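Local coordinates for protein Pex (Synechococcus elongatus PCC 7942, PDB 2E1N) that modifies the cyanobacterial circadian clock as a period extender and probably acts as a PadR-like winged-helix DNA-binding protein, at residues B[114-117]-B[118-122]; B[70-73]-B[74-77]; B[16-19]-B[20-24]; B[108-111]-B[112-115]. All blocks are in the same frame, centred on the assembly; numbering follows the deposited sequence.

Interaction 1: residues B[114-117]-B[118-122]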
# COMPACT_ATOMS: atom_id res chain seq x y z
N LEU B 114 1.71 -14.97 14.47
CA LEU B 114 2.07 -13.68 13.88
C LEU B 114 2.74 -13.89 12.52
O LEU B 114 2.48 -13.18 11.58
CB LEU B 114 3.00 -12.90 14.83
CG LEU B 114 2.34 -12.52 16.17
CD1 LEU B 114 3.34 -12.02 17.18
CD2 LEU B 114 1.24 -11.50 15.96
N ALA B 115 3.59 -14.91 12.41
CA ALA B 115 4.19 -15.24 11.11
C ALA B 115 3.15 -15.57 10.04
O ALA B 115 3.28 -15.16 8.89
CB ALA B 115 5.17 -16.41 11.28
N GLN B 116 2.12 -16.31 10.44
CA GLN B 116 0.98 -16.59 9.56
C GLN B 116 0.32 -15.32 9.03
O GLN B 116 -0.09 -15.28 7.87
CB GLN B 116 -0.06 -17.42 10.30
CG GLN B 116 0.38 -18.85 10.62
CD GLN B 116 -0.79 -19.74 10.93
OE1 GLN B 116 -1.75 -19.83 10.15
NE2 GLN B 116 -0.74 -20.41 12.07
N LEU B 117 0.22 -14.29 9.86
CA LEU B 117 -0.40 -13.04 9.46
C LEU B 117 0.40 -12.36 8.32
O LEU B 117 -0.18 -11.73 7.43
CB LEU B 117 -0.56 -12.09 10.64
CG LEU B 117 -1.50 -12.48 11.79
CD1 LEU B 117 -1.37 -11.45 12.89
CD2 LEU B 117 -2.93 -12.59 11.32
N TRP B 118 1.73 -12.47 8.37
CA TRP B 118 2.59 -12.03 7.27
C TRP B 118 2.27 -12.78 5.97
O TRP B 118 1.93 -12.16 4.94
CB TRP B 118 4.06 -12.24 7.65
CG TRP B 118 5.06 -12.01 6.59
CD1 TRP B 118 5.92 -12.93 6.04
CD2 TRP B 118 5.34 -10.77 5.95
NE1 TRP B 118 6.70 -12.34 5.08
CE2 TRP B 118 6.37 -11.01 5.02
CE3 TRP B 118 4.81 -9.48 6.06
CZ2 TRP B 118 6.88 -10.01 4.21
CZ3 TRP B 118 5.31 -8.50 5.27
CH2 TRP B 118 6.34 -8.78 4.34
N GLU B 119 2.34 -14.09 6.03
CA GLU B 119 2.17 -14.92 4.83
C GLU B 119 0.78 -14.72 4.23
O GLU B 119 0.62 -14.59 2.99
CB GLU B 119 2.41 -16.40 5.13
CG GLU B 119 3.76 -16.75 5.76
CD GLU B 119 4.99 -16.51 4.86
OE1 GLU B 119 6.12 -16.44 5.41
OE2 GLU B 119 4.86 -16.40 3.61
N ARG B 120 -0.23 -14.65 5.09
CA ARG B 120 -1.59 -14.42 4.60
C ARG B 120 -1.68 -13.05 3.91
O ARG B 120 -2.24 -12.94 2.81
CB ARG B 120 -2.62 -14.59 5.72
CG ARG B 120 -2.81 -16.06 6.13
CD ARG B 120 -4.20 -16.36 6.72
NE ARG B 120 -4.30 -17.72 7.29
CZ ARG B 120 -5.12 -18.69 6.86
NH1 ARG B 120 -5.93 -18.51 5.82
NH2 ARG B 120 -5.13 -19.87 7.47
N TYR B 121 -1.09 -12.03 4.53
CA TYR B 121 -1.02 -10.70 3.94
C TYR B 121 -0.35 -10.72 2.56
O TYR B 121 -0.80 -10.02 1.63
CB TYR B 121 -0.24 -9.77 4.88
CG TYR B 121 -0.03 -8.38 4.35
CD1 TYR B 121 -0.92 -7.36 4.65
CD2 TYR B 121 1.09 -8.07 3.58
CE1 TYR B 121 -0.72 -6.09 4.19
CE2 TYR B 121 1.29 -6.81 3.11
CZ TYR B 121 0.38 -5.81 3.42
OH TYR B 121 0.60 -4.53 2.97
N LEU B 122 0.69 -11.52 2.42
CA LEU B 122 1.40 -11.61 1.14
C LEU B 122 0.51 -12.14 0.02
O LEU B 122 0.53 -11.61 -1.09
CB LEU B 122 2.65 -12.48 1.27
CG LEU B 122 3.79 -11.79 2.00
CD1 LEU B 122 4.96 -12.71 2.06
CD2 LEU B 122 4.14 -10.44 1.35
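Gln116 O takes the backbone N of Arg120 at 2.9 Å, the shortest of the four backbone bonds between 114-117 and 118-122. Glu119 N reaches Ala115 O at 3.2 Å, and Tyr121 N reaches Leu117 O at 3.1 Å. The bond from Trp118 N to Leu114 O, 3.4 Å, is weak. On the inner side the packing is close. Trp118 has CG anti to its backbone N (chi1 173°), which carries the indole away from the preceding turn; CD1 of Leu122 rests on one indole face, 3.4 Å above the plane and toward the rim. This is the C-terminal helix of a PadR-like winged-helix protein, and it lies against helix 32-43: Trp118 touches Cys37 and Ala41, and its ring meets that of Tyr38. Leu117 and Tyr121 pack on Phe22 of the second subunit, a dimer contact. The solvent side is looser. Gln116 OE1 stands 4.3 Å from Arg120 NH2, at the edge of the guanidinium and near its plane, too far for a bond. Glu119 CG lies 3.5 Å from Ala115 O, and the chain then bends at chi2.

Interaction 2: residues B[70-73]-B[74-77]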
# COMPACT_ATOMS: atom_id res chain seq x y z
N VAL B 70 11.77 1.46 11.86
CA VAL B 70 10.66 0.50 12.07
C VAL B 70 11.20 -0.85 12.52
O VAL B 70 10.62 -1.50 13.41
CB VAL B 70 9.81 0.38 10.83
CG1 VAL B 70 8.85 -0.83 10.97
CG2 VAL B 70 9.09 1.71 10.55
N LEU B 71 12.33 -1.26 11.97
CA LEU B 71 12.98 -2.51 12.42
C LEU B 71 13.29 -2.47 13.92
O LEU B 71 13.01 -3.40 14.65
CB LEU B 71 14.25 -2.79 11.64
CG LEU B 71 15.07 -3.99 12.13
CD1 LEU B 71 14.27 -5.27 12.08
CD2 LEU B 71 16.41 -4.04 11.35
N TYR B 72 13.83 -1.36 14.39
CA TYR B 72 14.23 -1.33 15.78
C TYR B 72 13.03 -1.22 16.70
O TYR B 72 13.03 -1.79 17.79
CB TYR B 72 15.31 -0.30 15.98
CG TYR B 72 16.65 -0.92 15.56
CD1 TYR B 72 17.27 -0.56 14.36
CD2 TYR B 72 17.21 -1.96 16.30
CE1 TYR B 72 18.47 -1.16 13.97
CE2 TYR B 72 18.39 -2.58 15.91
CZ TYR B 72 19.01 -2.18 14.74
OH TYR B 72 20.19 -2.78 14.37
N THR B 73 11.97 -0.56 16.24
CA THR B 73 10.65 -0.60 16.90
C THR B 73 10.13 -2.02 17.08
O THR B 73 9.68 -2.46 18.18
CB THR B 73 9.63 0.21 16.11
OG1 THR B 73 10.06 1.60 16.10
CG2 THR B 73 8.23 0.09 16.72
N ALA B 74 10.19 -2.76 16.00
CA ALA B 74 9.73 -4.16 16.00
C ALA B 74 10.59 -5.03 16.87
O ALA B 74 10.06 -5.87 17.65
CB ALA B 74 9.74 -4.69 14.59
N LEU B 75 11.90 -4.88 16.76
CA LEU B 75 12.80 -5.70 17.62
C LEU B 75 12.64 -5.40 19.10
O LEU B 75 12.61 -6.32 19.90
CB LEU B 75 14.24 -5.58 17.25
CG LEU B 75 14.65 -6.00 15.84
CD1 LEU B 75 16.06 -5.45 15.51
CD2 LEU B 75 14.52 -7.48 15.73
N LYS B 76 12.52 -4.14 19.46
CA LYS B 76 12.34 -3.77 20.84
C LYS B 76 11.04 -4.34 21.40
O LYS B 76 11.02 -4.83 22.52
CB LYS B 76 12.36 -2.26 21.00
CG LYS B 76 12.36 -1.83 22.44
CD LYS B 76 12.13 -0.33 22.56
CE LYS B 76 12.78 0.22 23.84
NZ LYS B 76 12.64 1.69 24.00
N PHE B 77 9.95 -4.27 20.63
CA PHE B 77 8.66 -4.83 21.04
C PHE B 77 8.80 -6.31 21.33
O PHE B 77 8.36 -6.82 22.36
CB PHE B 77 7.61 -4.62 19.95
CG PHE B 77 6.33 -5.34 20.18
CD1 PHE B 77 5.45 -4.91 21.17
CD2 PHE B 77 6.00 -6.49 19.46
CE1 PHE B 77 4.25 -5.60 21.40
CE2 PHE B 77 4.84 -7.17 19.69
CZ PHE B 77 3.94 -6.72 20.67
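Helix 68-80 of the PadR-like winged-helix fold, probably the recognition helix of its helix-turn-helix, sets Leu71 and Tyr72 against Leu75 one turn on. Leu75 CD1 is the shared point of contact: it lies 3.8 Å from Leu71 CG and 3.7 Å from Tyr72 CE2. The side chains of Leu71 and Leu75 cross at a slant, whereas Tyr72 and Leu75 run side by side in the same direction, the methyl meeting the phenol ring obliquely. Leu71 can reach forward because its CG stands opposite the backbone N (chi1 174°), while Leu75 has CG beside its own N. Beyond this pair, Leu71 packs on Val39 of helix 32-43 and on Leu53 and Ile54 of helix 50-60; Tyr72 and Leu75 both touch Tyr101 of strand 98-103. The buried Ala74 touches Val36, and the ring of Phe77 meets Phe15 of the second subunit, so one helix joins the domain core, the wing strands and the partner chain. Lys76, by contrast, extends its chain away from the preceding turn on an exposed side. Thr73 OG1 bonds back to Thr69 O. The four backbone bonds are regular, from Leu75 N to Leu71 O at 2.8 Å to Phe77 N to Thr73 O at 3.1 Å.

Interaction 3: residues B[16-19]-B[20-24]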
# COMPACT_ATOMS: atom_id res chain seq x y z
N GLU B 16 3.18 7.20 -20.23
CA GLU B 16 4.28 6.32 -19.96
C GLU B 16 4.49 6.23 -18.45
O GLU B 16 4.73 5.15 -17.93
CB GLU B 16 5.54 6.80 -20.71
CG GLU B 16 5.47 6.64 -22.25
CD GLU B 16 4.42 7.53 -22.93
OE1 GLU B 16 4.11 8.63 -22.40
OE2 GLU B 16 3.92 7.15 -24.02
N ASP B 17 4.39 7.36 -17.75
CA ASP B 17 4.34 7.35 -16.28
C ASP B 17 3.32 6.33 -15.80
O ASP B 17 3.60 5.54 -14.89
CB ASP B 17 3.97 8.71 -15.69
CG ASP B 17 4.95 9.80 -16.07
OD1 ASP B 17 6.17 9.52 -16.11
OD2 ASP B 17 4.49 10.94 -16.35
N ILE B 18 2.15 6.37 -16.41
CA ILE B 18 1.04 5.55 -15.96
C ILE B 18 1.42 4.07 -16.07
O ILE B 18 1.42 3.37 -15.08
CB ILE B 18 -0.28 5.89 -16.70
CG1 ILE B 18 -0.72 7.31 -16.33
CG2 ILE B 18 -1.38 4.90 -16.31
CD1 ILE B 18 -1.89 7.82 -17.15
N TYR B 19 1.79 3.61 -17.25
CA TYR B 19 2.15 2.18 -17.42
C TYR B 19 3.35 1.79 -16.55
O TYR B 19 3.35 0.73 -15.93
CB TYR B 19 2.39 1.84 -18.90
CG TYR B 19 1.11 1.71 -19.68
CD1 TYR B 19 0.51 2.83 -20.27
CD2 TYR B 19 0.47 0.48 -19.81
CE1 TYR B 19 -0.66 2.71 -20.97
CE2 TYR B 19 -0.72 0.36 -20.51
CZ TYR B 19 -1.28 1.48 -21.08
OH TYR B 19 -2.45 1.35 -21.76
N ARG B 20 4.35 2.66 -16.51
CA ARG B 20 5.53 2.47 -15.66
C ARG B 20 5.17 2.35 -14.19
O ARG B 20 5.77 1.55 -13.47
CB ARG B 20 6.47 3.65 -15.84
CG ARG B 20 7.86 3.47 -15.26
CD ARG B 20 8.82 4.45 -15.95
NE ARG B 20 8.33 5.83 -15.83
CZ ARG B 20 8.84 6.89 -16.45
NH1 ARG B 20 9.87 6.76 -17.29
NH2 ARG B 20 8.30 8.09 -16.25
N PHE B 21 4.22 3.17 -13.73
CA PHE B 21 3.71 3.03 -12.37
C PHE B 21 3.14 1.63 -12.15
O PHE B 21 3.39 1.00 -11.10
CB PHE B 21 2.63 4.06 -12.04
CG PHE B 21 2.10 3.96 -10.63
CD1 PHE B 21 2.69 4.68 -9.60
CD2 PHE B 21 1.04 3.12 -10.33
CE1 PHE B 21 2.20 4.58 -8.29
CE2 PHE B 21 0.56 2.99 -9.02
CZ PHE B 21 1.15 3.74 -8.00
N PHE B 22 2.35 1.14 -13.10
CA PHE B 22 1.68 -0.14 -12.88
C PHE B 22 2.65 -1.31 -13.03
O PHE B 22 2.43 -2.38 -12.47
CB PHE B 22 0.48 -0.31 -13.81
CG PHE B 22 -0.71 0.45 -13.36
CD1 PHE B 22 -0.94 1.73 -13.83
CD2 PHE B 22 -1.59 -0.08 -12.44
CE1 PHE B 22 -2.04 2.46 -13.40
CE2 PHE B 22 -2.69 0.63 -12.02
CZ PHE B 22 -2.92 1.91 -12.51
N GLN B 23 3.71 -1.11 -13.80
CA GLN B 23 4.70 -2.16 -14.01
C GLN B 23 5.56 -2.31 -12.76
O GLN B 23 5.82 -3.43 -12.31
CB GLN B 23 5.61 -1.80 -15.17
CG GLN B 23 6.70 -2.85 -15.45
CD GLN B 23 7.87 -2.29 -16.24
OE1 GLN B 23 7.77 -1.19 -16.82
NE2 GLN B 23 8.98 -3.04 -16.29
N ASP B 24 5.99 -1.18 -12.22
CA ASP B 24 6.95 -1.14 -11.08
C ASP B 24 6.61 -0.00 -10.16
O ASP B 24 7.29 1.01 -10.22
CB ASP B 24 8.35 -0.79 -11.61
CG ASP B 24 9.06 -1.94 -12.25
OD1 ASP B 24 9.71 -2.70 -11.49
OD2 ASP B 24 9.02 -2.03 -13.51
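Asp17 OD1 and Arg20 NH2 form a salt bridge at 2.6 Å across one turn of helix 15-23. The two side chains run alongside each other with their planes 34° apart, and OD1 comes to the guanidinium edge near its plane. As a hydrogen bond it is weak, with an N-H...O angle of only 116°. The bend of Arg20 at chi3 (55°) turns the guanidinium back toward Asp17, whose other oxygen, OD2, is held by Asp14 N. On another side of the helix Ile18 CG2 meets Phe22 CE1 at 3.9 Å, and Phe22 CD1 lies 3.1 Å from Ile18 O, which sits at the ring edge. Phe21 CD2 stands over the centre of one Phe22 ring face, 4.2 Å above it, and the ring also packs on Leu34 of the second subunit. Were Phe22 an alanine, Ile18 CG2 and Phe21 CD2 would lose the ring they touch, and a gap is likely to open against that Leu34. The backbone bond from Phe22 N to Ile18 O is 3.1 Å. Helix 15-23 stands far out from the body of its own chain and packs on the second subunit's helices 32-43, 68-80 (Ile18 on Phe77) and 110-123 (Tyr19 on Asp113).

Interaction 4: residues B[108-111]-B[112-115]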
# COMPACT_ATOMS: atom_id res chain seq x y z
N ASP B 108 4.27 -20.78 25.09
CA ASP B 108 3.32 -20.15 24.15
C ASP B 108 4.11 -19.63 22.95
O ASP B 108 4.82 -18.61 23.02
CB ASP B 108 2.49 -19.07 24.88
CG ASP B 108 1.36 -18.48 24.01
OD1 ASP B 108 1.10 -19.00 22.92
OD2 ASP B 108 0.73 -17.48 24.46
N ASP B 109 4.02 -20.36 21.85
CA ASP B 109 4.69 -20.00 20.59
C ASP B 109 3.90 -18.84 19.94
O ASP B 109 3.02 -19.05 19.11
CB ASP B 109 4.71 -21.22 19.66
CG ASP B 109 5.57 -21.02 18.42
OD1 ASP B 109 6.22 -19.96 18.29
OD2 ASP B 109 5.59 -21.95 17.58
N ARG B 110 4.20 -17.62 20.36
CA ARG B 110 3.52 -16.44 19.80
C ARG B 110 3.89 -16.22 18.33
O ARG B 110 3.10 -15.65 17.52
CB ARG B 110 3.88 -15.19 20.61
CG ARG B 110 3.12 -15.02 21.89
CD ARG B 110 1.65 -14.69 21.66
NE ARG B 110 1.39 -13.94 20.44
CZ ARG B 110 0.48 -12.97 20.31
NH1 ARG B 110 -0.29 -12.59 21.33
NH2 ARG B 110 0.35 -12.36 19.15
N SER B 111 5.10 -16.66 17.96
CA SER B 111 5.61 -16.43 16.63
C SER B 111 4.82 -17.10 15.51
O SER B 111 4.72 -16.53 14.44
CB SER B 111 7.11 -16.82 16.54
OG SER B 111 7.27 -18.21 16.41
N ARG B 112 4.22 -18.27 15.74
CA ARG B 112 3.54 -18.97 14.64
C ARG B 112 2.38 -18.15 14.09
O ARG B 112 2.26 -17.91 12.89
CB ARG B 112 3.00 -20.32 15.13
CG ARG B 112 2.21 -21.12 14.10
CD ARG B 112 2.96 -21.35 12.79
NE ARG B 112 2.77 -22.71 12.26
CZ ARG B 112 3.44 -23.25 11.23
NH1 ARG B 112 4.39 -22.56 10.60
NH2 ARG B 112 3.17 -24.49 10.84
N ASP B 113 1.51 -17.77 15.02
CA ASP B 113 0.33 -16.95 14.75
C ASP B 113 0.69 -15.67 13.98
O ASP B 113 0.08 -15.32 12.96
CB ASP B 113 -0.29 -16.64 16.12
CG ASP B 113 -1.49 -15.75 16.03
OD1 ASP B 113 -1.76 -15.06 17.04
OD2 ASP B 113 -2.19 -15.75 14.99
N LEU B 114 1.71 -14.97 14.47
CA LEU B 114 2.07 -13.68 13.88
C LEU B 114 2.74 -13.89 12.52
O LEU B 114 2.48 -13.18 11.58
CB LEU B 114 3.00 -12.90 14.83
CG LEU B 114 2.34 -12.52 16.17
CD1 LEU B 114 3.34 -12.02 17.18
CD2 LEU B 114 1.24 -11.50 15.96
N ALA B 115 3.59 -14.91 12.41
CA ALA B 115 4.19 -15.24 11.11
C ALA B 115 3.15 -15.57 10.04
O ALA B 115 3.28 -15.16 8.89
CB ALA B 115 5.17 -16.41 11.28
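Ala115 N bonds to Ser111 O at 2.8 Å and Leu114 N reaches Arg110 O in a weak bond of 3.4 Å, while just before them Asp109 centres an inverse gamma turn. These residues lead into helix 110-123, the C-terminal helix after the wing strands of the PadR-like fold. Arg110 bends at chi2 and chi3 and curls forward along the turn, with NH2 3.4 Å from Leu114 CD2. The guanidinium lies across the Leu114 side chain, whose CG is in plane at its edge. The same guanidinium makes a cation-pi contact with Phe15 of the second subunit, while Leu114 packs on Tyr19 of that subunit and, within its own chain, on Cys37 and Leu40. At the other side of the turn Ser111 OG lies between its backbone N and carbonyl carbon (chi1 79°) and donates to Asp109 OD1. The same hydroxyl is bonded to Arg44 NH1, which also forms a salt bridge with Asp109 OD2. With an alanine at Ser111, Asp109 OD1 and Arg44 would each lose a bond to the hydroxyl, and the carboxylate would likely be freer to turn. Arg112 stays clear of this cluster's carboxylate with its charged end, but its CB lies 3.9 Å from Asp109 OD2. The Ser111 OG to Asp109 OD1 bond measures 2.8 Å and meets the oxygen on its syn side, 17° out of the carboxylate plane.

In the fold
From the N terminus the contacts come as interaction 3, interaction 2, interaction 4 and interaction 1. Each joins neighbouring turns within a continuous stretch, and none closes a long loop. Interaction 3, on the outlying helix 15-23, lies about 33 Å from interaction 2 between centres. Interaction 2 sits on helix 68-80 in the domain core. Interactions 4 and 1 follow one another on helix 110-123, overlapping at Leu114 and Ala115, with centres about 11 Å apart. Helix 32-43 touches interactions 1, 2 and 4, linking the C-terminal helix to helix 68-80. All four also meet the second subunit: its helix 15-23 packs on interactions 1, 2 and 4, while interaction 3 packs on its Leu34, Phe77 and Asp113.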